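Local coordinates for regulator of polyketide synthase expression (Bifidobacterium adolescentis, PDB 3ONQ), which is probably a PucR-type transcriptional regulator that binds DNA through a C-terminal helix-turn-helix domain, although its function has not been established, at residues A73-V78 with E84-G89; G92-A97 with F145-A150; P128-S131 with S137-L140; L165-A170 with D246-T251; V202-K207 with E213-E218. All coordinates share one frame; numbering follows the deposited sequence.

Interactions 1, 2 and 3 belong to the alpha-beta sandwich, are partly buried and all reach its mixed sheet. Interaction 1 lays helix 67-80 on edge strand 86-91, while interactions 2 and 3 share helix 132-149; interactions 1 and 2 meet where Gly89 and Leu96 pair. Interaction 4 is fully buried and ties the sandwich side to the last helix near a second subunit. Interaction 5, inside the helix-turn-helix region, lies about 31 Å from the chain centre yet is also largely buried. Chemistry follows place: apolar packing around an aromatic ring dominates 2 and 4, interaction 1 adds an arginine at its rim, interaction 3 is a sulfate-binding stack, and interaction 5 joins helices through threonines.

Interaction 1 (A73-V78 with E84-G89); sequences AIRKAV and EHVVIG
Arg75 reaches from helix 67-80 over Val86 and Ile88 of strand 86-91, in a helix-on-sheet layer of an alpha-beta sandwich. The two short axes run almost antiparallel, at 169° and 9.7 Å, the chain turning back from the helix into a strand that is outermost in this chain's sheet. From CB, the Arg75 chain starts with CG beside the backbone N (chi1 -60°) and then runs extended to NE, which carries the guanidinium across to Val86 and Ile88. CG passes the Val86 CG1 and Ile88 CD1 methyls, the latter at 3.9 Å, and NE stays near the same Ile88 methyl. At CZ the flat group lies with one face on Ile88 CD1, 3.7 Å above its plane and over its centre. NH1 donates to Val86 O at 3.0 Å; the bond is bent at hydrogen (131°), and the oxygen stands tilted from the guanidinium plane although NH1 itself lies in the carbonyl plane. NH2 rests against Ile88 CB and forms a salt bridge with Glu25, whose carboxylate also accepts from Ile88 N, so one acid links helix and strand. A leucine in place of Arg75 would probably leave Glu25 without its charge partner here and Val86 O without this donor. Beneath the arginine the contact is aliphatic: Ile74 CG2 lies 4.1 Å from Ile88 CD1 and meets Val86 CG2 nearly at a right angle. One turn on, Val78 CG2 packs against Val86 CB at 4.1 Å.

Interaction 2 (G92-A97 with F145-A150); sequences GTFLLA and FSLQAA
Phe94 and Leu147 both start with CG beside the backbone N and anti to the carbonyl carbon (chi1 -54° for the phenylalanine), and these torsions let the two side chains slide past each other in opposite directions between strand and helix. The Phe94 ring presents a face to Leu147 CB, which sits 3.9 Å from the ring centroid and only 11° off the normal, a well-centred CH-pi contact. Farther along the leucine, CD1 covers the root of the ring, 4.0 Å from Phe94 CG. The same methyl meets Leu96 CD1 at 3.9 Å, so Leu147 bridges two residues on one face of the strand, Phe94 and Leu96, whose side chains both point toward the helix. Gln148 CG adds a looser, oblique contact 4.3 Å from Phe94 CE2. The opposite face of the ring carries Thr93 OG1, displaced toward the rim. No hydrogen bond crosses this interface; Leu95, between the two contact residues, points away and packs on helix 67-80. With axes 10.6 Å apart and directions at 152°, this is the apolar helix-on-sheet packing of an alpha-beta-alpha sandwich, with helix 132-149 on one face of the sheet and helix 67-80 on the other.

Interaction 3 (P128-S131 with S137-L140); sequences PVRS and SHAL. With SO4 (sulfate ion), chain P; SO4 (sulfate ion), chain O.
A sulfate-binding site at the end of strand 124-131 contains a parallel stack of the Arg130 guanidinium on the His138 ring, within a beta-alpha-beta unit that continues to strand 160-161. The guanidinium lies flat on the imidazole: the planes differ by 3°, the centres are 3.6 Å apart, and Arg130 CZ is 3.3 Å from His138 CE1. The arginine gets there by bending at its second torsion (chi2 -104°), which turns the chain from the strand toward the helix, while its CG brushes Ala139 CB at 4.1 Å. Pro128 CB approaches the other face of the guanidinium, near the rim. O1 of one sulfate (chain P) lies at the guanidinium edge, in its plane, and accepts from NH1 at 3.0 Å. That anion is also held by Ser131 N, bonded to O4 at 3.1 Å and nearly straight at 168°, and weakly by Ser131 OG. NH1 also makes a weak bond to a second sulfate (chain O). Both ions probably came from the crystallisation liquor, so they may mark an anion-binding surface without identifying a natural ligand. NH2 forms a salt bridge with Glu142, one turn beyond His138, a second anchor that would limit rotation of the guanidinium. His138 is stacked in addition on Tyr176 of helix 175-190, while Ala139 packs on strands 55-61 and 94-100, so helix 132-149 lies between the sheet and helix 175-190.

Interaction 4 (L165-A170 with D246-T251); sequences LLPERA and DAYVLT
Pro167 wedges against Tyr248 and Val249 where helix 166-172, following the last sheet strand, meets helix 244-261, part of the PucR-type helix-turn-helix region. The short axes cross at 45° and 9.9 Å, and all four touching residues are buried. Apolar packing carries most of the contact. Pro167 CG lies 3.6 Å from Tyr248 CE2 and 3.9 Å from Val249 CG2, so one ring carbon fits between two consecutive side chains of the partner helix. Tyr248 has CG anti to the backbone N (chi1 170°), which swings its ring out to the proline, and Pro167 CB continues the contact toward its hydroxyl end. The proline meets this ring obliquely.

The polar component is buried as well. Glu168 bends at its second torsion and brings OE2 to 3.5 Å from Tyr248 CE2, with carboxylate and ring planes 51° apart; the charge itself is paired with Arg245 in a salt bridge. The Tyr248 ring also meets Tyr248 of the second subunit, placing this packing at the contact with the second subunit. An alanine in place of Tyr248 would probably leave a gap beside Pro167 and leave Tyr248 of the second subunit without its ring partner. Within helix 244-261, Ala247 O accepts from Thr251 N and, on the opposite face of its plane, from Thr251 OG1 at 2.7 Å.

Interaction 5 (V202-K207 with E213-E218); sequences VSTFLK and ENTAKE
Helices 198-207 and 212-219 cross at 127° with their short axes 8.8 Å apart, and the backbones come closest where Phe205 CA and Thr215 CA are 5.2 Å from each other. The small Thr215 side chain, facing the first helix, is consistent with so close an approach. Thr215 OG1 sits beside its backbone N and anti to the carbonyl carbon (chi1 -59°), which directs it at the base of Phe205: it lies 3.1 Å from Phe205 CA and 3.4 Å from Phe205 CD1, at the edge of the aromatic ring and near its plane. The hydroxyl bonds to Ser211 O, just before the start of helix 212-219; its approach to Phe205 CA and CD1 is to carbon, and no hydrogen bond crosses between the segments. Thr215 CG2, on the other branch, lies over the backbone of Phe205, about 4 Å from its N and CA. Thr204 also turns its methyl to the other helix, but against side-chain carbons: CG2 is 4.1 Å from Thr215 CG2 and 3.9 Å from Glu218 CB, which it meets at about a right angle. The Thr204 hydroxyl turns back to Leu200 O. Both hydroxyls thus bond to carbonyls four residues back in the chain, and both methyls face across the crossing. The two helices fall in the PucR C-terminal helix-turn-helix region, consistent with a DNA-binding fold. Helix 223-237 packs against both, with Leu230 on Phe205 and Val226 on Thr215, while Leu206, pointing away from this crossing, packs on helix 244-261.

Interaction 1 (A73-V78 with E84-G89)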
# COMPACT_ATOMS: atom_id res chain seq x y z
N ALA B 73 5.90 -19.76 30.13
CA ALA B 73 7.28 -19.32 30.22
C ALA B 73 7.49 -17.98 29.52
O ALA B 73 8.11 -17.08 30.08
CB ALA B 73 8.20 -20.37 29.65
N ILE B 74 6.98 -17.83 28.30
CA ILE B 74 7.17 -16.60 27.55
C ILE B 74 6.43 -15.41 28.17
O ILE B 74 6.99 -14.31 28.29
CB ILE B 74 6.72 -16.75 26.08
CG1 ILE B 74 7.54 -17.83 25.37
CG2 ILE B 74 6.84 -15.43 25.34
CD1 ILE B 74 7.12 -18.05 23.92
N ARG B 75 5.18 -15.60 28.57
CA ARG B 75 4.48 -14.50 29.24
C ARG B 75 5.18 -14.07 30.53
O ARG B 75 5.24 -12.88 30.83
CB ARG B 75 3.01 -14.84 29.48
CG ARG B 75 2.26 -15.11 28.18
CD ARG B 75 0.74 -15.21 28.39
NE ARG B 75 0.10 -15.74 27.19
CZ ARG B 75 -0.23 -15.01 26.13
NH1 ARG B 75 0.00 -13.69 26.13
NH2 ARG B 75 -0.79 -15.58 25.06
N LYS B 76 5.71 -15.03 31.28
CA LYS B 76 6.42 -14.70 32.51
C LYS B 76 7.71 -13.92 32.22
O LYS B 76 8.05 -12.96 32.91
CB LYS B 76 6.74 -15.97 33.31
CG LYS B 76 7.65 -15.71 34.50
CD LYS B 76 8.06 -16.99 35.21
CE LYS B 76 9.06 -16.70 36.33
NZ LYS B 76 8.50 -15.77 37.35
N ALA B 77 8.43 -14.35 31.19
CA ALA B 77 9.70 -13.71 30.86
C ALA B 77 9.45 -12.26 30.43
O ALA B 77 10.17 -11.36 30.84
CB ALA B 77 10.43 -14.48 29.78
N VAL B 78 8.43 -12.05 29.60
CA VAL B 78 8.07 -10.71 29.15
C VAL B 78 7.69 -9.85 30.36
O VAL B 78 8.13 -8.71 30.49
CB VAL B 78 6.93 -10.76 28.11
CG1 VAL B 78 6.26 -9.39 27.94
CG2 VAL B 78 7.46 -11.28 26.78
N GLU B 84 4.22 -5.84 28.92
CA GLU B 84 2.87 -6.27 29.23
C GLU B 84 2.07 -6.76 28.03
O GLU B 84 0.89 -7.08 28.14
CB GLU B 84 2.10 -5.16 29.94
CG GLU B 84 2.45 -3.77 29.49
CD GLU B 84 1.88 -2.73 30.43
OE1 GLU B 84 0.98 -3.09 31.22
OE2 GLU B 84 2.33 -1.57 30.39
N HIS B 85 2.71 -6.82 26.87
CA HIS B 85 2.04 -7.32 25.67
C HIS B 85 2.90 -8.34 24.96
O HIS B 85 4.05 -8.06 24.62
CB HIS B 85 1.72 -6.17 24.72
CG HIS B 85 1.00 -5.03 25.39
ND1 HIS B 85 -0.22 -5.19 26.01
CD2 HIS B 85 1.34 -3.73 25.54
CE1 HIS B 85 -0.61 -4.03 26.51
NE2 HIS B 85 0.32 -3.13 26.24
N VAL B 86 2.34 -9.53 24.76
CA VAL B 86 2.92 -10.50 23.85
C VAL B 86 1.80 -11.33 23.22
O VAL B 86 1.01 -11.97 23.92
CB VAL B 86 4.01 -11.36 24.54
CG1 VAL B 86 3.44 -12.09 25.72
CG2 VAL B 86 4.65 -12.33 23.55
N VAL B 87 1.70 -11.27 21.90
CA VAL B 87 0.73 -12.07 21.15
C VAL B 87 1.35 -13.40 20.79
O VAL B 87 2.40 -13.44 20.12
CB VAL B 87 0.29 -11.35 19.87
CG1 VAL B 87 -0.53 -12.29 18.98
CG2 VAL B 87 -0.52 -10.09 20.23
N ILE B 88 0.72 -14.48 21.23
CA ILE B 88 1.26 -15.82 21.04
C ILE B 88 0.29 -16.65 20.22
O ILE B 88 -0.92 -16.58 20.43
CB ILE B 88 1.51 -16.51 22.39
CG1 ILE B 88 2.48 -15.66 23.22
CG2 ILE B 88 2.03 -17.94 22.19
CD1 ILE B 88 2.91 -16.31 24.51
N GLY B 89 0.82 -17.43 19.28
CA GLY B 89 -0.02 -18.28 18.46
C GLY B 89 0.76 -19.47 17.92
O GLY B 89 1.98 -19.50 17.98

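Interaction 2 (G92-A97 with F145-A150)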
# COMPACT_ATOMS: atom_id res chain seq x y z
N GLY B 92 1.36 -24.88 12.65
CA GLY B 92 1.89 -26.22 12.52
C GLY B 92 2.44 -26.65 13.86
O GLY B 92 1.77 -26.52 14.88
N THR B 93 3.67 -27.15 13.86
CA THR B 93 4.34 -27.53 15.10
C THR B 93 4.99 -26.33 15.81
O THR B 93 5.49 -26.47 16.93
CB THR B 93 5.47 -28.51 14.80
OG1 THR B 93 6.36 -27.90 13.86
CG2 THR B 93 4.91 -29.79 14.21
N PHE B 94 5.00 -25.17 15.16
CA PHE B 94 5.70 -24.00 15.70
C PHE B 94 4.84 -23.15 16.64
O PHE B 94 3.64 -23.00 16.42
CB PHE B 94 6.20 -23.09 14.58
CG PHE B 94 7.03 -23.80 13.56
CD1 PHE B 94 8.16 -24.50 13.93
CD2 PHE B 94 6.69 -23.75 12.22
CE1 PHE B 94 8.92 -25.15 12.99
CE2 PHE B 94 7.45 -24.39 11.27
CZ PHE B 94 8.56 -25.10 11.66
N LEU B 95 5.46 -22.59 17.67
CA LEU B 95 4.85 -21.53 18.47
C LEU B 95 5.55 -20.23 18.11
O LEU B 95 6.78 -20.16 18.12
CB LEU B 95 5.01 -21.82 19.97
CG LEU B 95 4.39 -20.82 20.95
CD1 LEU B 95 3.92 -21.52 22.20
CD2 LEU B 95 5.38 -19.70 21.31
N LEU B 96 4.77 -19.21 17.77
CA LEU B 96 5.32 -17.89 17.45
C LEU B 96 4.83 -16.89 18.49
O LEU B 96 3.67 -16.92 18.87
CB LEU B 96 4.91 -17.42 16.05
CG LEU B 96 5.68 -17.93 14.83
CD1 LEU B 96 5.77 -19.42 14.83
CD2 LEU B 96 5.04 -17.42 13.54
N ALA B 97 5.73 -16.02 18.93
CA ALA B 97 5.41 -15.00 19.91
C ALA B 97 5.86 -13.65 19.40
O ALA B 97 7.03 -13.47 19.04
CB ALA B 97 6.09 -15.31 21.24
N PHE B 145 8.25 -17.96 7.79
CA PHE B 145 9.00 -18.43 6.62
C PHE B 145 10.42 -18.92 6.96
O PHE B 145 10.90 -19.88 6.36
CB PHE B 145 9.08 -17.35 5.55
CG PHE B 145 7.84 -17.23 4.70
CD1 PHE B 145 7.48 -18.24 3.83
CD2 PHE B 145 7.07 -16.07 4.73
CE1 PHE B 145 6.35 -18.12 3.02
CE2 PHE B 145 5.95 -15.94 3.94
CZ PHE B 145 5.58 -16.96 3.08
N SER B 146 11.09 -18.26 7.90
CA SER B 146 12.43 -18.68 8.33
C SER B 146 12.39 -20.07 8.95
O SER B 146 13.24 -20.90 8.67
CB SER B 146 13.06 -17.69 9.33
OG SER B 146 13.44 -16.48 8.69
N LEU B 147 11.37 -20.32 9.77
CA LEU B 147 11.27 -21.61 10.43
C LEU B 147 10.96 -22.70 9.40
O LEU B 147 11.50 -23.79 9.50
CB LEU B 147 10.20 -21.59 11.53
CG LEU B 147 10.55 -20.74 12.77
CD1 LEU B 147 9.33 -20.53 13.68
CD2 LEU B 147 11.70 -21.36 13.59
N GLN B 148 10.11 -22.40 8.42
CA GLN B 148 9.82 -23.35 7.35
C GLN B 148 11.05 -23.59 6.44
O GLN B 148 11.20 -24.65 5.85
CB GLN B 148 8.63 -22.87 6.50
CG GLN B 148 7.30 -22.88 7.25
CD GLN B 148 6.12 -22.57 6.35
OE1 GLN B 148 6.16 -21.63 5.55
NE2 GLN B 148 5.05 -23.37 6.48
N ALA B 149 11.91 -22.59 6.33
CA ALA B 149 13.09 -22.65 5.47
C ALA B 149 14.28 -23.36 6.15
O ALA B 149 15.12 -23.96 5.49
CB ALA B 149 13.49 -21.22 5.06
N ALA B 150 14.32 -23.29 7.48
CA ALA B 150 15.46 -23.78 8.26
C ALA B 150 15.97 -25.18 7.89
O ALA B 150 17.17 -25.42 7.94
CB ALA B 150 15.15 -23.71 9.75

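Interaction 3 (P128-S131 with S137-L140)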
# COMPACT_ATOMS: atom_id res chain seq x y z
N PRO B 128 14.12 -9.17 13.50
CA PRO B 128 14.52 -7.79 13.79
C PRO B 128 13.36 -7.03 14.45
O PRO B 128 12.22 -7.50 14.46
CB PRO B 128 14.79 -7.20 12.39
CG PRO B 128 14.95 -8.38 11.49
CD PRO B 128 14.08 -9.45 12.06
N VAL B 129 13.66 -5.86 14.99
CA VAL B 129 12.62 -4.98 15.53
C VAL B 129 11.84 -4.38 14.36
O VAL B 129 12.42 -4.03 13.33
CB VAL B 129 13.21 -3.85 16.41
CG1 VAL B 129 12.10 -2.91 16.91
CG2 VAL B 129 13.96 -4.44 17.58
N ARG B 130 10.52 -4.29 14.50
CA ARG B 130 9.67 -3.71 13.47
C ARG B 130 8.67 -2.78 14.16
O ARG B 130 8.48 -2.86 15.38
CB ARG B 130 8.96 -4.80 12.66
CG ARG B 130 9.87 -5.87 12.10
CD ARG B 130 10.10 -5.68 10.61
NE ARG B 130 10.97 -6.69 10.02
CZ ARG B 130 12.05 -6.40 9.31
NH1 ARG B 130 12.39 -5.13 9.10
NH2 ARG B 130 12.80 -7.37 8.80
N SER B 131 8.03 -1.89 13.40
CA SER B 131 7.13 -0.91 14.00
C SER B 131 5.70 -1.01 13.51
O SER B 131 5.43 -1.24 12.32
CB SER B 131 7.66 0.51 13.79
OG SER B 131 7.76 0.79 12.41
N SER B 137 3.06 -7.70 11.46
CA SER B 137 2.76 -8.71 10.43
C SER B 137 4.06 -9.18 9.76
O SER B 137 4.25 -10.37 9.53
CB SER B 137 1.81 -8.14 9.38
OG SER B 137 1.53 -9.10 8.38
N HIS B 138 4.93 -8.23 9.45
CA HIS B 138 6.24 -8.52 8.90
C HIS B 138 7.06 -9.45 9.82
O HIS B 138 7.63 -10.45 9.36
CB HIS B 138 7.01 -7.21 8.66
CG HIS B 138 8.27 -7.39 7.87
ND1 HIS B 138 9.00 -6.34 7.36
CD2 HIS B 138 8.94 -8.52 7.49
CE1 HIS B 138 10.05 -6.79 6.71
NE2 HIS B 138 10.04 -8.12 6.77
N ALA B 139 7.14 -9.11 11.10
CA ALA B 139 7.90 -9.90 12.07
C ALA B 139 7.38 -11.34 12.15
O ALA B 139 8.15 -12.30 12.13
CB ALA B 139 7.87 -9.24 13.46
N LEU B 140 6.07 -11.49 12.25
CA LEU B 140 5.49 -12.82 12.32
C LEU B 140 5.71 -13.63 11.03
O LEU B 140 5.99 -14.83 11.08
CB LEU B 140 4.02 -12.76 12.69
CG LEU B 140 3.78 -12.40 14.17
CD1 LEU B 140 2.31 -12.06 14.45
CD2 LEU B 140 4.22 -13.55 15.04
S SO4 P . 9.92 -1.56 9.91
O1 SO4 P . 10.99 -2.53 9.65
O2 SO4 P . 10.37 -0.59 10.90
O3 SO4 P . 9.59 -0.87 8.67
O4 SO4 P . 8.74 -2.25 10.42
S SO4 O . 14.79 -3.79 5.60
O1 SO4 O . 15.87 -4.40 6.37
O2 SO4 O . 14.87 -2.33 5.71
O3 SO4 O . 14.91 -4.15 4.18
O4 SO4 O . 13.51 -4.25 6.12

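Interaction 4 (L165-A170 with D246-T251)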
# COMPACT_ATOMS: atom_id res chain seq x y z
N LEU B 165 18.10 -16.82 5.99
CA LEU B 165 17.43 -17.73 5.06
C LEU B 165 16.77 -17.12 3.82
O LEU B 165 15.77 -17.63 3.35
CB LEU B 165 16.44 -18.59 5.83
CG LEU B 165 17.14 -19.64 6.68
CD1 LEU B 165 16.37 -19.93 7.91
CD2 LEU B 165 17.39 -20.88 5.88
N LEU B 166 17.30 -16.02 3.31
CA LEU B 166 16.65 -15.29 2.22
C LEU B 166 16.28 -16.16 1.01
O LEU B 166 15.12 -16.17 0.58
CB LEU B 166 17.49 -14.09 1.77
CG LEU B 166 17.48 -12.90 2.72
CD1 LEU B 166 18.28 -11.73 2.17
CD2 LEU B 166 16.04 -12.49 2.95
N PRO B 167 17.26 -16.87 0.45
CA PRO B 167 16.89 -17.60 -0.77
C PRO B 167 15.83 -18.69 -0.53
O PRO B 167 14.89 -18.81 -1.32
CB PRO B 167 18.22 -18.17 -1.29
CG PRO B 167 19.23 -17.97 -0.19
CD PRO B 167 18.69 -16.96 0.78
N GLU B 168 15.99 -19.47 0.53
CA GLU B 168 15.00 -20.51 0.82
C GLU B 168 13.61 -19.89 1.07
O GLU B 168 12.58 -20.42 0.63
CB GLU B 168 15.44 -21.37 2.00
CG GLU B 168 16.69 -22.19 1.73
CD GLU B 168 17.98 -21.38 1.81
OE1 GLU B 168 17.96 -20.21 2.25
OE2 GLU B 168 19.02 -21.94 1.44
N ARG B 169 13.59 -18.75 1.77
CA ARG B 169 12.34 -18.04 1.99
C ARG B 169 11.75 -17.58 0.67
O ARG B 169 10.55 -17.73 0.44
CB ARG B 169 12.55 -16.84 2.93
CG ARG B 169 12.76 -17.24 4.39
CD ARG B 169 13.25 -16.07 5.22
NE ARG B 169 12.40 -14.89 5.03
CZ ARG B 169 12.73 -13.67 5.45
NH1 ARG B 169 13.87 -13.48 6.11
NH2 ARG B 169 11.91 -12.64 5.23
N ALA B 170 12.59 -17.02 -0.19
CA ALA B 170 12.13 -16.61 -1.51
C ALA B 170 11.56 -17.80 -2.30
O ALA B 170 10.51 -17.68 -2.93
CB ALA B 170 13.24 -15.91 -2.29
N ASP B 246 27.35 -17.93 1.22
CA ASP B 246 27.06 -16.56 0.77
C ASP B 246 26.96 -16.48 -0.75
O ASP B 246 26.15 -15.72 -1.28
CB ASP B 246 28.14 -15.57 1.26
CG ASP B 246 28.16 -15.42 2.76
OD1 ASP B 246 27.58 -16.27 3.47
OD2 ASP B 246 28.77 -14.45 3.24
N ALA B 247 27.81 -17.25 -1.43
CA ALA B 247 27.81 -17.25 -2.90
C ALA B 247 26.46 -17.73 -3.43
O ALA B 247 25.96 -17.22 -4.43
CB ALA B 247 28.97 -18.13 -3.44
N TYR B 248 25.88 -18.71 -2.76
CA TYR B 248 24.55 -19.17 -3.13
C TYR B 248 23.52 -18.04 -2.92
O TYR B 248 22.66 -17.82 -3.77
CB TYR B 248 24.17 -20.42 -2.34
CG TYR B 248 22.72 -20.80 -2.49
CD1 TYR B 248 22.24 -21.31 -3.69
CD2 TYR B 248 21.84 -20.65 -1.45
CE1 TYR B 248 20.91 -21.66 -3.83
CE2 TYR B 248 20.52 -21.00 -1.58
CZ TYR B 248 20.06 -21.49 -2.77
OH TYR B 248 18.73 -21.84 -2.88
N VAL B 249 23.61 -17.33 -1.79
CA VAL B 249 22.75 -16.16 -1.56
C VAL B 249 22.94 -15.09 -2.66
O VAL B 249 21.97 -14.60 -3.24
CB VAL B 249 23.00 -15.53 -0.17
CG1 VAL B 249 22.14 -14.27 0.02
CG2 VAL B 249 22.71 -16.55 0.95
N LEU B 250 24.18 -14.76 -2.97
CA LEU B 250 24.44 -13.75 -3.98
C LEU B 250 23.90 -14.16 -5.36
O LEU B 250 23.27 -13.36 -6.07
CB LEU B 250 25.94 -13.44 -4.05
CG LEU B 250 26.51 -12.65 -2.86
CD1 LEU B 250 28.02 -12.82 -2.78
CD2 LEU B 250 26.13 -11.18 -2.96
N THR B 251 24.13 -15.41 -5.72
CA THR B 251 23.65 -15.95 -6.99
C THR B 251 22.13 -15.77 -7.07
O THR B 251 21.60 -15.36 -8.10
CB THR B 251 24.03 -17.44 -7.13
OG1 THR B 251 25.46 -17.58 -7.04
CG2 THR B 251 23.56 -18.03 -8.47

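Interaction 5 (V202-K207 with E213-E218)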
# COMPACT_ATOMS: atom_id res chain seq x y z
N VAL B 202 31.63 -9.59 -9.09
CA VAL B 202 30.93 -10.62 -8.35
C VAL B 202 30.19 -11.55 -9.31
O VAL B 202 30.25 -12.77 -9.20
CB VAL B 202 29.89 -9.98 -7.38
CG1 VAL B 202 28.99 -11.04 -6.77
CG2 VAL B 202 30.60 -9.18 -6.29
N SER B 203 29.48 -10.97 -10.27
CA SER B 203 28.72 -11.75 -11.22
C SER B 203 29.65 -12.70 -11.97
O SER B 203 29.37 -13.89 -12.14
CB SER B 203 28.04 -10.82 -12.22
OG SER B 203 27.36 -11.58 -13.20
N THR B 204 30.78 -12.16 -12.43
CA THR B 204 31.71 -12.95 -13.22
C THR B 204 32.33 -14.03 -12.35
O THR B 204 32.51 -15.15 -12.79
CB THR B 204 32.83 -12.07 -13.81
OG1 THR B 204 32.26 -11.02 -14.61
CG2 THR B 204 33.76 -12.90 -14.66
N PHE B 205 32.63 -13.70 -11.11
CA PHE B 205 33.26 -14.64 -10.20
C PHE B 205 32.36 -15.85 -9.96
O PHE B 205 32.81 -16.97 -10.02
CB PHE B 205 33.55 -13.93 -8.88
CG PHE B 205 34.16 -14.81 -7.83
CD1 PHE B 205 35.49 -15.14 -7.87
CD2 PHE B 205 33.40 -15.26 -6.77
CE1 PHE B 205 36.05 -15.93 -6.89
CE2 PHE B 205 33.96 -16.04 -5.80
CZ PHE B 205 35.28 -16.37 -5.86
N LEU B 206 31.08 -15.60 -9.73
CA LEU B 206 30.11 -16.66 -9.51
C LEU B 206 29.90 -17.53 -10.74
O LEU B 206 29.83 -18.74 -10.65
CB LEU B 206 28.78 -16.08 -9.05
CG LEU B 206 28.77 -15.41 -7.67
CD1 LEU B 206 27.47 -14.71 -7.42
CD2 LEU B 206 29.07 -16.38 -6.57
N LYS B 207 29.84 -16.89 -11.90
CA LYS B 207 29.63 -17.55 -13.17
C LYS B 207 30.76 -18.51 -13.47
O LYS B 207 30.55 -19.58 -14.01
CB LYS B 207 29.51 -16.52 -14.28
CG LYS B 207 29.36 -17.10 -15.65
CD LYS B 207 29.18 -16.01 -16.69
CE LYS B 207 29.18 -16.58 -18.09
NZ LYS B 207 28.77 -15.58 -19.11
N GLU B 213 41.33 -16.86 -10.28
CA GLU B 213 42.14 -16.86 -11.49
C GLU B 213 41.30 -16.69 -12.74
O GLU B 213 41.63 -15.88 -13.60
CB GLU B 213 43.00 -18.13 -11.61
CG GLU B 213 44.23 -18.09 -10.73
CD GLU B 213 45.06 -16.84 -10.97
OE1 GLU B 213 45.51 -16.23 -9.97
OE2 GLU B 213 45.26 -16.47 -12.15
N ASN B 214 40.22 -17.46 -12.83
CA ASN B 214 39.37 -17.40 -14.02
C ASN B 214 38.66 -16.07 -14.13
O ASN B 214 38.39 -15.60 -15.23
CB ASN B 214 38.35 -18.55 -14.05
CG ASN B 214 39.01 -19.91 -14.14
OD1 ASN B 214 40.21 -20.03 -14.44
ND2 ASN B 214 38.24 -20.96 -13.87
N THR B 215 38.37 -15.46 -12.98
CA THR B 215 37.70 -14.16 -12.96
C THR B 215 38.69 -13.10 -13.44
O THR B 215 38.38 -12.34 -14.35
CB THR B 215 37.14 -13.82 -11.54
OG1 THR B 215 36.21 -14.83 -11.13
CG2 THR B 215 36.44 -12.48 -11.55
N ALA B 216 39.88 -13.07 -12.84
CA ALA B 216 40.98 -12.23 -13.32
C ALA B 216 41.20 -12.36 -14.82
O ALA B 216 41.33 -11.36 -15.52
CB ALA B 216 42.28 -12.56 -12.57
N LYS B 217 41.26 -13.59 -15.31
CA LYS B 217 41.48 -13.85 -16.73
C LYS B 217 40.36 -13.27 -17.60
O LYS B 217 40.62 -12.60 -18.60
CB LYS B 217 41.62 -15.35 -16.95
CG LYS B 217 41.61 -15.79 -18.40
CD LYS B 217 41.77 -17.31 -18.49
CE LYS B 217 41.76 -17.83 -19.93
NZ LYS B 217 40.47 -17.59 -20.64
N GLU B 218 39.12 -13.53 -17.21
CA GLU B 218 37.94 -13.01 -17.90
C GLU B 218 37.90 -11.48 -17.95
O GLU B 218 37.53 -10.89 -18.96
CB GLU B 218 36.66 -13.52 -17.23
CG GLU B 218 35.83 -14.42 -18.10
CD GLU B 218 35.46 -13.78 -19.42
OE1 GLU B 218 34.51 -12.98 -19.47
OE2 GLU B 218 36.14 -14.09 -20.43